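Local atomic coordinates of class B carbapenemase GOB-18 (Elizabethkingia meningoseptica, PDB entry 5K0W), a protein that probably hydrolyses beta-lactam antibiotics, carbapenems among them, as a dizinc metallo-beta-lactamase of subclass B3. Residues A[23-32]-A[67-75]; A[118-129]-A[145-155]. One frame throughout, in Å; residues are numbered along the deposited sequence. Where two conformers were deposited one is given.

Interaction 1: residues A[23-32]-A[67-75]; sequences EPENMPKEWN and NTGTAESFP
Thr70 and Ala71 receive the side chains of Asn32 and Glu23 where the N-terminal loop 23-32 closes over the turn leading from strand 62-66 to helix 73-83 of the metallo-beta-lactamase fold. Residues Thr70 to Ser73 form a type I beta turn, and the tight part of the contact consists of two hydrogen bonds at its start, one to Thr70 and one to Ala71. The hydroxyl of Thr70 donates to the amide oxygen of Asn32, OG1 to OD1 2.7 Å, almost straight along the C=O axis. A chi1 of 61° turns that hydroxyl toward Asn32 and leaves CG2 for the apolar side, where it lies 3.8 Å from Met27 SD and also approaches the indole of Trp31. That ring carries Pro28 CD over the centre of one face, touches Asp102 and meets the ring of His241, both zinc ligands. Trp31 thus probably forms part of the wall of the metal site. Around Glu72 the packing is looser and largely polar. The amide of Asn32 and the carboxylate of Glu72 are stacked, their planes 6° apart, with Asn32 OD1 3.3 Å from Glu72 CG, while Met27 CE comes no closer than 4.0 Å to Glu72 OE1. Bent at chi2, Glu72 also brings its carboxylate beside that of Glu23, where OE2 of Glu72 and OE1 of Glu23 are both acceptors. The other oxygen of Glu23 returns to the tight side, carried across by an extended chain: OE2 takes the backbone N of Ala71 on the syn lone pair at 2.8 Å, with an N-H...O angle of 170°.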
loop_
_atom_site.group_PDB
_atom_site.type_symbol
_atom_site.label_atom_id
_atom_site.label_comp_id
_atom_site.label_asym_id
_atom_site.label_seq_id
_atom_site.Cartn_x
_atom_site.Cartn_y
_atom_site.Cartn_z
ATOM N N GLU A 23 8.773 -5.866 15.944
ATOM C CA GLU A 23 8.564 -4.575 15.283
ATOM C C GLU A 23 9.427 -3.512 15.963
ATOM O O GLU A 23 9.674 -3.635 17.168
ATOM C CB GLU A 23 7.100 -4.148 15.376
ATOM C CG GLU A 23 6.163 -4.978 14.515
ATOM C CD GLU A 23 4.677 -4.731 14.708
ATOM O OE1 GLU A 23 4.277 -4.235 15.786
ATOM O OE2 GLU A 23 3.904 -5.094 13.793
ATOM N N PRO A 24 9.890 -2.453 15.250
ATOM C CA PRO A 24 10.699 -1.431 15.922
ATOM C C PRO A 24 9.995 -0.818 17.131
ATOM O O PRO A 24 8.755 -0.740 17.188
ATOM C CB PRO A 24 10.949 -0.399 14.822
ATOM C CG PRO A 24 10.824 -1.160 13.562
ATOM C CD PRO A 24 9.740 -2.147 13.813
ATOM N N GLU A 25 10.811 -0.449 18.127
ATOM C CA GLU A 25 10.393 0.199 19.358
ATOM C C GLU A 25 10.009 1.641 18.936
ATOM O O GLU A 25 10.478 2.127 17.893
ATOM C CB GLU A 25 11.548 0.209 20.392
ATOM C CG GLU A 25 11.967 -1.170 20.887
ATOM C CD GLU A 25 12.862 -1.250 22.116
ATOM O OE1 GLU A 25 13.051 -0.218 22.802
ATOM O OE2 GLU A 25 13.357 -2.363 22.408
ATOM N N ASN A 26 9.134 2.292 19.692
ATOM C CA ASN A 26 8.673 3.669 19.436
ATOM C C ASN A 26 7.973 4.012 18.080
ATOM O O ASN A 26 8.308 5.004 17.419
ATOM C CB ASN A 26 9.707 4.745 19.849
ATOM N N MET A 27 6.973 3.207 17.713
ATOM C CA MET A 27 6.140 3.395 16.518
ATOM C C MET A 27 5.194 4.579 16.735
ATOM O O MET A 27 4.779 4.797 17.875
ATOM C CB MET A 27 5.268 2.162 16.341
ATOM C CG MET A 27 5.817 1.141 15.414
ATOM S SD MET A 27 4.620 -0.209 15.415
ATOM C CE MET A 27 5.242 -1.182 16.806
ATOM N N PRO A 28 4.767 5.311 15.676
ATOM C CA PRO A 28 3.845 6.446 15.897
ATOM C C PRO A 28 2.479 5.989 16.359
ATOM O O PRO A 28 2.017 4.928 15.939
ATOM C CB PRO A 28 3.758 7.131 14.533
ATOM C CG PRO A 28 4.859 6.545 13.726
ATOM C CD PRO A 28 5.127 5.184 14.252
ATOM N N LYS A 29 1.853 6.780 17.246
ATOM C CA LYS A 29 0.548 6.532 17.860
ATOM C C LYS A 29 -0.536 6.248 16.825
ATOM O O LYS A 29 -1.292 5.286 16.982
ATOM C CB LYS A 29 0.167 7.725 18.762
ATOM C CG LYS A 29 -1.223 7.669 19.414
ATOM C CD LYS A 29 -1.864 9.054 19.594
ATOM C CE LYS A 29 -2.276 9.700 18.290
ATOM N NZ LYS A 29 -3.174 10.865 18.500
ATOM N N GLU A 30 -0.591 7.078 15.765
ATOM C CA GLU A 30 -1.580 7.025 14.677
ATOM C C GLU A 30 -1.587 5.705 13.877
ATOM O O GLU A 30 -2.577 5.409 13.211
ATOM C CB GLU A 30 -1.409 8.228 13.724
ATOM C CG GLU A 30 -1.601 9.588 14.376
ATOM C CD GLU A 30 -1.787 10.763 13.432
ATOM O OE1 GLU A 30 -1.169 10.767 12.341
ATOM O OE2 GLU A 30 -2.525 11.704 13.804
ATOM N N TRP A 31 -0.502 4.926 13.947
ATOM C CA TRP A 31 -0.375 3.672 13.210
ATOM C C TRP A 31 -1.267 2.555 13.714
ATOM O O TRP A 31 -1.795 1.784 12.904
ATOM C CB TRP A 31 1.087 3.215 13.178
ATOM C CG TRP A 31 1.940 3.968 12.195
ATOM C CD1 TRP A 31 1.672 5.182 11.619
ATOM C CD2 TRP A 31 3.222 3.569 11.710
ATOM N NE1 TRP A 31 2.705 5.552 10.797
ATOM C CE2 TRP A 31 3.680 4.590 10.845
ATOM C CE3 TRP A 31 4.052 2.458 11.955
ATOM C CZ2 TRP A 31 4.914 4.515 10.191
ATOM C CZ3 TRP A 31 5.279 2.391 11.315
ATOM C CH2 TRP A 31 5.690 3.398 10.427
ATOM N N ASN A 32 -1.416 2.456 15.051
ATOM C CA ASN A 32 -2.227 1.428 15.720
ATOM C C ASN A 32 -3.539 2.002 16.240
ATOM O O ASN A 32 -4.331 1.285 16.836
ATOM C CB ASN A 32 -1.423 0.761 16.844
ATOM C CG ASN A 32 -0.017 0.398 16.440
ATOM O OD1 ASN A 32 0.208 -0.271 15.422
ATOM N ND2 ASN A 32 0.957 0.856 17.215
ATOM N N ASN A 67 -3.006 -3.875 1.339
ATOM C CA ASN A 67 -2.319 -3.433 2.579
ATOM C C ASN A 67 -2.973 -3.836 3.910
ATOM O O ASN A 67 -4.203 -3.932 3.969
ATOM C CB ASN A 67 -1.895 -1.959 2.552
ATOM C CG ASN A 67 -1.036 -1.603 1.365
ATOM O OD1 ASN A 67 -0.483 -2.459 0.655
ATOM N ND2 ASN A 67 -0.934 -0.321 1.111
ATOM N N THR A 68 -2.143 -4.092 4.971
ATOM C CA THR A 68 -2.649 -4.579 6.251
ATOM C C THR A 68 -2.205 -3.921 7.568
ATOM O O THR A 68 -2.450 -4.538 8.616
ATOM C CB THR A 68 -2.320 -6.082 6.433
ATOM O OG1 THR A 68 -0.932 -6.254 6.776
ATOM C CG2 THR A 68 -2.789 -6.971 5.288
ATOM N N GLY A 69 -1.515 -2.780 7.558
ATOM C CA GLY A 69 -1.036 -2.201 8.821
ATOM C C GLY A 69 -0.055 -3.103 9.575
ATOM O O GLY A 69 0.349 -4.137 9.044
ATOM N N THR A 70 0.305 -2.754 10.846
ATOM C CA THR A 70 1.238 -3.530 11.694
ATOM C C THR A 70 0.579 -4.829 12.170
ATOM O O THR A 70 -0.534 -5.125 11.742
ATOM C CB THR A 70 1.729 -2.689 12.880
ATOM O OG1 THR A 70 0.607 -2.306 13.676
ATOM C CG2 THR A 70 2.536 -1.476 12.453
ATOM N N ALA A 71 1.253 -5.612 13.049
ATOM C CA ALA A 71 0.703 -6.867 13.599
ATOM C C ALA A 71 -0.596 -6.626 14.360
ATOM O O ALA A 71 -1.568 -7.348 14.150
ATOM C CB ALA A 71 1.713 -7.539 14.511
ATOM N N GLU A 72 -0.626 -5.584 15.193
ATOM C CA GLU A 72 -1.789 -5.208 15.998
ATOM C C GLU A 72 -2.969 -4.573 15.206
ATOM O O GLU A 72 -4.010 -4.280 15.791
ATOM C CB GLU A 72 -1.374 -4.400 17.253
ATOM C CG GLU A 72 -0.613 -3.116 16.980
ATOM C CD GLU A 72 0.897 -3.252 16.913
ATOM O OE1 GLU A 72 1.572 -2.590 17.734
ATOM O OE2 GLU A 72 1.407 -3.978 16.026
ATOM N N SER A 73 -2.800 -4.391 13.880
ATOM C CA SER A 73 -3.841 -3.839 13.012
ATOM C C SER A 73 -4.811 -4.948 12.565
ATOM O O SER A 73 -5.891 -4.648 12.040
ATOM C CB SER A 73 -3.223 -3.172 11.790
ATOM O OG SER A 73 -2.923 -4.164 10.826
ATOM N N PHE A 74 -4.433 -6.230 12.781
ATOM C CA PHE A 74 -5.239 -7.405 12.440
ATOM C C PHE A 74 -6.640 -7.387 13.075
ATOM O O PHE A 74 -7.599 -7.476 12.305
ATOM C CB PHE A 74 -4.498 -8.717 12.750
ATOM C CG PHE A 74 -5.205 -9.972 12.302
ATOM C CD1 PHE A 74 -5.618 -10.127 10.981
ATOM C CD2 PHE A 74 -5.396 -11.031 13.180
ATOM C CE1 PHE A 74 -6.223 -11.311 10.552
ATOM C CE2 PHE A 74 -5.992 -12.219 12.747
ATOM C CZ PHE A 74 -6.408 -12.347 11.438
ATOM N N PRO A 75 -6.820 -7.237 14.424
ATOM C CA PRO A 75 -8.183 -7.168 14.969
ATOM C C PRO A 75 -8.967 -5.956 14.463
ATOM O O PRO A 75 -10.163 -6.097 14.204
ATOM C CB PRO A 75 -7.959 -7.090 16.479
ATOM C CG PRO A 75 -6.592 -6.588 16.647
ATOM C CD PRO A 75 -5.819 -7.134 15.510
#

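Interaction 2: residues A[118-129]-A[145-155]; sequences FYVDKADVDVLR and FKPVTPDKTLK
Phe118 packs against Val148 and Pro150 within a beta-alpha-beta unit, in which strand 117-121, helix 125-129 and edge strand 152-154 follow one another, the two strands parallel. Residues 119 to 121 pair with 152 to 154; Leu154 N donates to Val120 O, and Lys122 N to Leu154 O. Ahead of this pairing, Phe118 O accepts from Asp151 N at 2.8 Å. The side chain of Phe118 starts with CB 3.8 Å from Asp151 OD1. With CG anti to the backbone N (chi1 174°), the ring runs alongside Pro150: CD2 lies 3.7 Å from Pro150 CA and close to Val148 CG2, CE2 meets Val148 CG1 at 3.6 Å, and CZ at the tip lies 3.7 Å from Val120 CG2. The side chain also touches Leu94, Leu96 and Leu107. Val148 CG1 meets Leu128 CD2 too, joining strand and helix in one apolar core that Phe145 extends. On the sheet face opposite Val120, Lys152 crosses the Tyr119 ring, its CD over one face in a CH-pi contact. At the C-terminal end of helix 125-129, Thr149 CG2 lies over the guanidinium of Arg129. Asp151 OD1 accepts from Phe118 N at 2.8 Å, on its anti side and 34° out of the carboxylate plane.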
loop_
_atom_site.group_PDB
_atom_site.type_symbol
_atom_site.label_atom_id
_atom_site.label_comp_id
_atom_site.label_asym_id
_atom_site.label_seq_id
_atom_site.Cartn_x
_atom_site.Cartn_y
_atom_site.Cartn_z
ATOM N N PHE A 118 -2.078 -14.730 -2.121
ATOM C CA PHE A 118 -1.254 -13.541 -1.980
ATOM C C PHE A 118 -0.422 -13.314 -3.238
ATOM O O PHE A 118 0.380 -14.169 -3.600
ATOM C CB PHE A 118 -0.391 -13.601 -0.703
ATOM C CG PHE A 118 0.599 -12.466 -0.555
ATOM C CD1 PHE A 118 0.203 -11.140 -0.742
ATOM C CD2 PHE A 118 1.919 -12.716 -0.193
ATOM C CE1 PHE A 118 1.117 -10.092 -0.614
ATOM C CE2 PHE A 118 2.836 -11.667 -0.064
ATOM C CZ PHE A 118 2.425 -10.361 -0.268
ATOM N N TYR A 119 -0.661 -12.181 -3.925
ATOM C CA TYR A 119 0.044 -11.796 -5.150
ATOM C C TYR A 119 0.894 -10.566 -4.835
ATOM O O TYR A 119 0.400 -9.619 -4.231
ATOM C CB TYR A 119 -0.954 -11.465 -6.282
ATOM C CG TYR A 119 -2.006 -12.505 -6.613
ATOM C CD1 TYR A 119 -1.837 -13.840 -6.259
ATOM C CD2 TYR A 119 -3.127 -12.172 -7.363
ATOM C CE1 TYR A 119 -2.779 -14.807 -6.599
ATOM C CE2 TYR A 119 -4.078 -13.130 -7.708
ATOM C CZ TYR A 119 -3.900 -14.449 -7.327
ATOM O OH TYR A 119 -4.832 -15.400 -7.673
ATOM N N VAL A 120 2.166 -10.578 -5.226
ATOM C CA VAL A 120 3.082 -9.475 -4.948
ATOM C C VAL A 120 4.035 -9.159 -6.118
ATOM O O VAL A 120 4.282 -10.020 -6.969
ATOM C CB VAL A 120 3.842 -9.739 -3.625
ATOM C CG1 VAL A 120 5.091 -10.591 -3.849
ATOM C CG2 VAL A 120 4.177 -8.428 -2.916
ATOM N N ASP A 121 4.587 -7.918 -6.123
ATOM C CA ASP A 121 5.572 -7.443 -7.092
ATOM C C ASP A 121 6.772 -8.369 -6.974
ATOM O O ASP A 121 7.218 -8.638 -5.854
ATOM C CB ASP A 121 5.995 -6.017 -6.735
ATOM C CG ASP A 121 6.695 -5.255 -7.848
ATOM O OD1 ASP A 121 7.752 -5.734 -8.330
ATOM O OD2 ASP A 121 6.229 -4.147 -8.188
ATOM N N LYS A 122 7.263 -8.893 -8.109
ATOM C CA LYS A 122 8.379 -9.830 -8.132
ATOM C C LYS A 122 9.585 -9.336 -7.332
ATOM O O LYS A 122 10.145 -10.103 -6.542
ATOM C CB LYS A 122 8.769 -10.194 -9.566
ATOM C CG LYS A 122 9.511 -11.519 -9.682
ATOM C CD LYS A 122 9.943 -11.765 -11.107
ATOM C CE LYS A 122 10.561 -13.120 -11.291
ATOM N NZ LYS A 122 11.752 -13.038 -12.172
ATOM N N ALA A 123 9.938 -8.050 -7.475
ATOM C CA ALA A 123 11.077 -7.450 -6.786
ATOM C C ALA A 123 11.063 -7.494 -5.248
ATOM O O ALA A 123 12.126 -7.345 -4.648
ATOM C CB ALA A 123 11.290 -6.033 -7.275
ATOM N N ASP A 124 9.889 -7.681 -4.613
ATOM C CA ASP A 124 9.774 -7.705 -3.149
ATOM C C ASP A 124 9.661 -9.101 -2.505
ATOM O O ASP A 124 9.588 -9.201 -1.279
ATOM C CB ASP A 124 8.668 -6.759 -2.667
ATOM C CG ASP A 124 9.116 -5.327 -2.351
ATOM O OD1 ASP A 124 10.349 -5.113 -2.086
ATOM O OD2 ASP A 124 8.234 -4.428 -2.297
ATOM N N VAL A 125 9.694 -10.165 -3.325
ATOM C CA VAL A 125 9.598 -11.559 -2.913
ATOM C C VAL A 125 10.493 -11.971 -1.728
ATOM O O VAL A 125 9.965 -12.474 -0.733
ATOM C CB VAL A 125 9.710 -12.492 -4.139
ATOM C CG1 VAL A 125 10.180 -13.898 -3.774
ATOM C CG2 VAL A 125 8.380 -12.546 -4.859
ATOM N N ASP A 126 11.830 -11.744 -1.827
ATOM C CA ASP A 126 12.786 -12.100 -0.777
ATOM C C ASP A 126 12.517 -11.399 0.543
ATOM O O ASP A 126 12.532 -12.065 1.576
ATOM C CB ASP A 126 14.248 -11.978 -1.246
ATOM C CG ASP A 126 14.694 -13.118 -2.171
ATOM O OD1 ASP A 126 14.177 -14.261 -2.010
ATOM O OD2 ASP A 126 15.550 -12.870 -3.061
ATOM N N VAL A 127 12.166 -10.093 0.514
ATOM C CA VAL A 127 11.807 -9.337 1.727
ATOM C C VAL A 127 10.616 -10.014 2.461
ATOM O O VAL A 127 10.621 -10.122 3.696
ATOM C CB VAL A 127 11.559 -7.832 1.406
ATOM C CG1 VAL A 127 11.063 -7.063 2.632
ATOM C CG2 VAL A 127 12.818 -7.183 0.848
ATOM N N LEU A 128 9.638 -10.506 1.690
ATOM C CA LEU A 128 8.450 -11.142 2.244
ATOM C C LEU A 128 8.684 -12.530 2.819
ATOM O O LEU A 128 8.146 -12.853 3.879
ATOM C CB LEU A 128 7.293 -11.111 1.247
ATOM C CG LEU A 128 6.658 -9.727 1.116
ATOM C CD1 LEU A 128 6.260 -9.442 -0.285
ATOM C CD2 LEU A 128 5.499 -9.558 2.075
ATOM N N ARG A 129 9.521 -13.325 2.148
ATOM C CA ARG A 129 9.863 -14.681 2.567
ATOM C C ARG A 129 10.773 -14.683 3.806
ATOM O O ARG A 129 10.750 -15.654 4.567
ATOM C CB ARG A 129 10.511 -15.449 1.404
ATOM C CG ARG A 129 9.574 -15.671 0.227
ATOM C CD ARG A 129 10.273 -16.394 -0.904
ATOM N NE ARG A 129 10.103 -17.843 -0.799
ATOM C CZ ARG A 129 9.254 -18.558 -1.532
ATOM N NH1 ARG A 129 8.498 -17.967 -2.452
ATOM N NH2 ARG A 129 9.166 -19.872 -1.363
ATOM N N PHE A 145 8.223 -8.478 10.672
ATOM C CA PHE A 145 6.885 -8.986 10.401
ATOM C C PHE A 145 6.946 -10.476 10.091
ATOM O O PHE A 145 7.980 -10.963 9.612
ATOM C CB PHE A 145 6.217 -8.201 9.250
ATOM C CG PHE A 145 6.840 -8.376 7.886
ATOM C CD1 PHE A 145 7.847 -7.520 7.449
ATOM C CD2 PHE A 145 6.375 -9.349 7.013
ATOM C CE1 PHE A 145 8.391 -7.656 6.175
ATOM C CE2 PHE A 145 6.931 -9.497 5.747
ATOM C CZ PHE A 145 7.929 -8.642 5.329
ATOM N N LYS A 146 5.828 -11.193 10.347
ATOM C CA LYS A 146 5.709 -12.637 10.090
ATOM C C LYS A 146 5.943 -12.895 8.618
ATOM O O LYS A 146 5.166 -12.408 7.795
ATOM C CB LYS A 146 4.308 -13.159 10.455
ATOM C CG LYS A 146 4.043 -13.458 11.920
ATOM C CD LYS A 146 2.526 -13.674 12.094
ATOM C CE LYS A 146 2.128 -14.334 13.384
ATOM N NZ LYS A 146 0.856 -15.089 13.228
ATOM N N PRO A 147 7.011 -13.633 8.246
ATOM C CA PRO A 147 7.251 -13.905 6.821
ATOM C C PRO A 147 6.066 -14.573 6.120
ATOM O O PRO A 147 5.330 -15.330 6.746
ATOM C CB PRO A 147 8.498 -14.797 6.840
ATOM C CG PRO A 147 8.557 -15.346 8.203
ATOM C CD PRO A 147 8.047 -14.268 9.077
ATOM N N VAL A 148 5.859 -14.235 4.837
ATOM C CA VAL A 148 4.771 -14.758 3.996
ATOM C C VAL A 148 5.315 -15.201 2.617
ATOM O O VAL A 148 6.271 -14.603 2.112
ATOM C CB VAL A 148 3.538 -13.786 3.937
ATOM C CG1 VAL A 148 3.892 -12.456 3.295
ATOM C CG2 VAL A 148 2.341 -14.412 3.234
ATOM N N THR A 149 4.721 -16.280 2.052
ATOM C CA THR A 149 5.097 -16.844 0.751
ATOM C C THR A 149 4.058 -16.521 -0.338
ATOM O O THR A 149 2.927 -17.013 -0.266
ATOM C CB THR A 149 5.468 -18.307 0.912
ATOM O OG1 THR A 149 6.635 -18.364 1.743
ATOM C CG2 THR A 149 5.754 -19.001 -0.409
ATOM N N PRO A 150 4.397 -15.679 -1.341
ATOM C CA PRO A 150 3.399 -15.342 -2.371
ATOM C C PRO A 150 3.023 -16.526 -3.255
ATOM O O PRO A 150 3.867 -17.360 -3.583
ATOM C CB PRO A 150 4.061 -14.212 -3.169
ATOM C CG PRO A 150 5.508 -14.389 -2.956
ATOM C CD PRO A 150 5.668 -14.959 -1.570
ATOM N N ASP A 151 1.734 -16.604 -3.593
ATOM C CA ASP A 151 1.141 -17.625 -4.451
ATOM C C ASP A 151 1.403 -17.284 -5.919
ATOM O O ASP A 151 1.371 -18.172 -6.772
ATOM C CB ASP A 151 -0.372 -17.737 -4.188
ATOM C CG ASP A 151 -0.696 -18.079 -2.752
ATOM O OD1 ASP A 151 -0.756 -17.148 -1.921
ATOM O OD2 ASP A 151 -0.855 -19.281 -2.450
ATOM N N LYS A 152 1.640 -15.994 -6.212
ATOM C CA LYS A 152 1.935 -15.498 -7.555
ATOM C C LYS A 152 2.832 -14.286 -7.461
ATOM O O LYS A 152 2.810 -13.579 -6.452
ATOM C CB LYS A 152 0.631 -15.106 -8.277
ATOM C CG LYS A 152 0.296 -15.926 -9.515
ATOM C CD LYS A 152 -1.014 -15.460 -10.171
ATOM C CE LYS A 152 -0.833 -14.310 -11.141
ATOM N NZ LYS A 152 -1.968 -14.200 -12.091
ATOM N N THR A 153 3.606 -14.033 -8.524
ATOM C CA THR A 153 4.490 -12.865 -8.642
ATOM C C THR A 153 4.024 -11.984 -9.797
ATOM O O THR A 153 3.602 -12.484 -10.835
ATOM C CB THR A 153 5.960 -13.254 -8.738
ATOM O OG1 THR A 153 6.166 -14.106 -9.876
ATOM C CG2 THR A 153 6.467 -13.914 -7.461
ATOM N N LEU A 154 4.045 -10.672 -9.591
ATOM C CA LEU A 154 3.576 -9.741 -10.596
ATOM C C LEU A 154 4.655 -8.779 -11.076
ATOM O O LEU A 154 5.557 -8.390 -10.328
ATOM C CB LEU A 154 2.327 -8.983 -10.109
ATOM C CG LEU A 154 1.108 -9.824 -9.684
ATOM C CD1 LEU A 154 0.152 -8.996 -8.893
ATOM C CD2 LEU A 154 0.400 -10.433 -10.880
ATOM N N LYS A 155 4.573 -8.457 -12.361
ATOM C CA LYS A 155 5.458 -7.543 -13.074
ATOM C C LYS A 155 4.608 -6.349 -13.487
ATOM O O LYS A 155 3.387 -6.402 -13.376
ATOM C CB LYS A 155 6.071 -8.234 -14.305
ATOM C CG LYS A 155 7.284 -9.080 -13.986
ATOM C CD LYS A 155 8.594 -8.338 -14.250
ATOM C CE LYS A 155 9.796 -9.155 -13.863
ATOM N NZ LYS A 155 10.087 -10.253 -14.831
#

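Overall arrangement
Interactions 1 and 2 follow one another along the chain and do not touch: their centres lie 20 Å apart and their nearest atoms about 6 Å. Both involve the seven-stranded sheet, interaction 1 through the loop after strand 62-66, interaction 2 through strands 117-121 and 152-154 at one edge. Helix 101-104 lies between them, with Tyr101 touched by Glu23 and Met27 from one contact and by Phe145 from the other. Interaction 1 is nearer the metals, the Trp31 side chain standing about 5 Å from a zinc ion. In interaction 2, the side chain of Val127 is about 6 Å from that of the zinc ligand His100 and about 10 Å from a zinc ion.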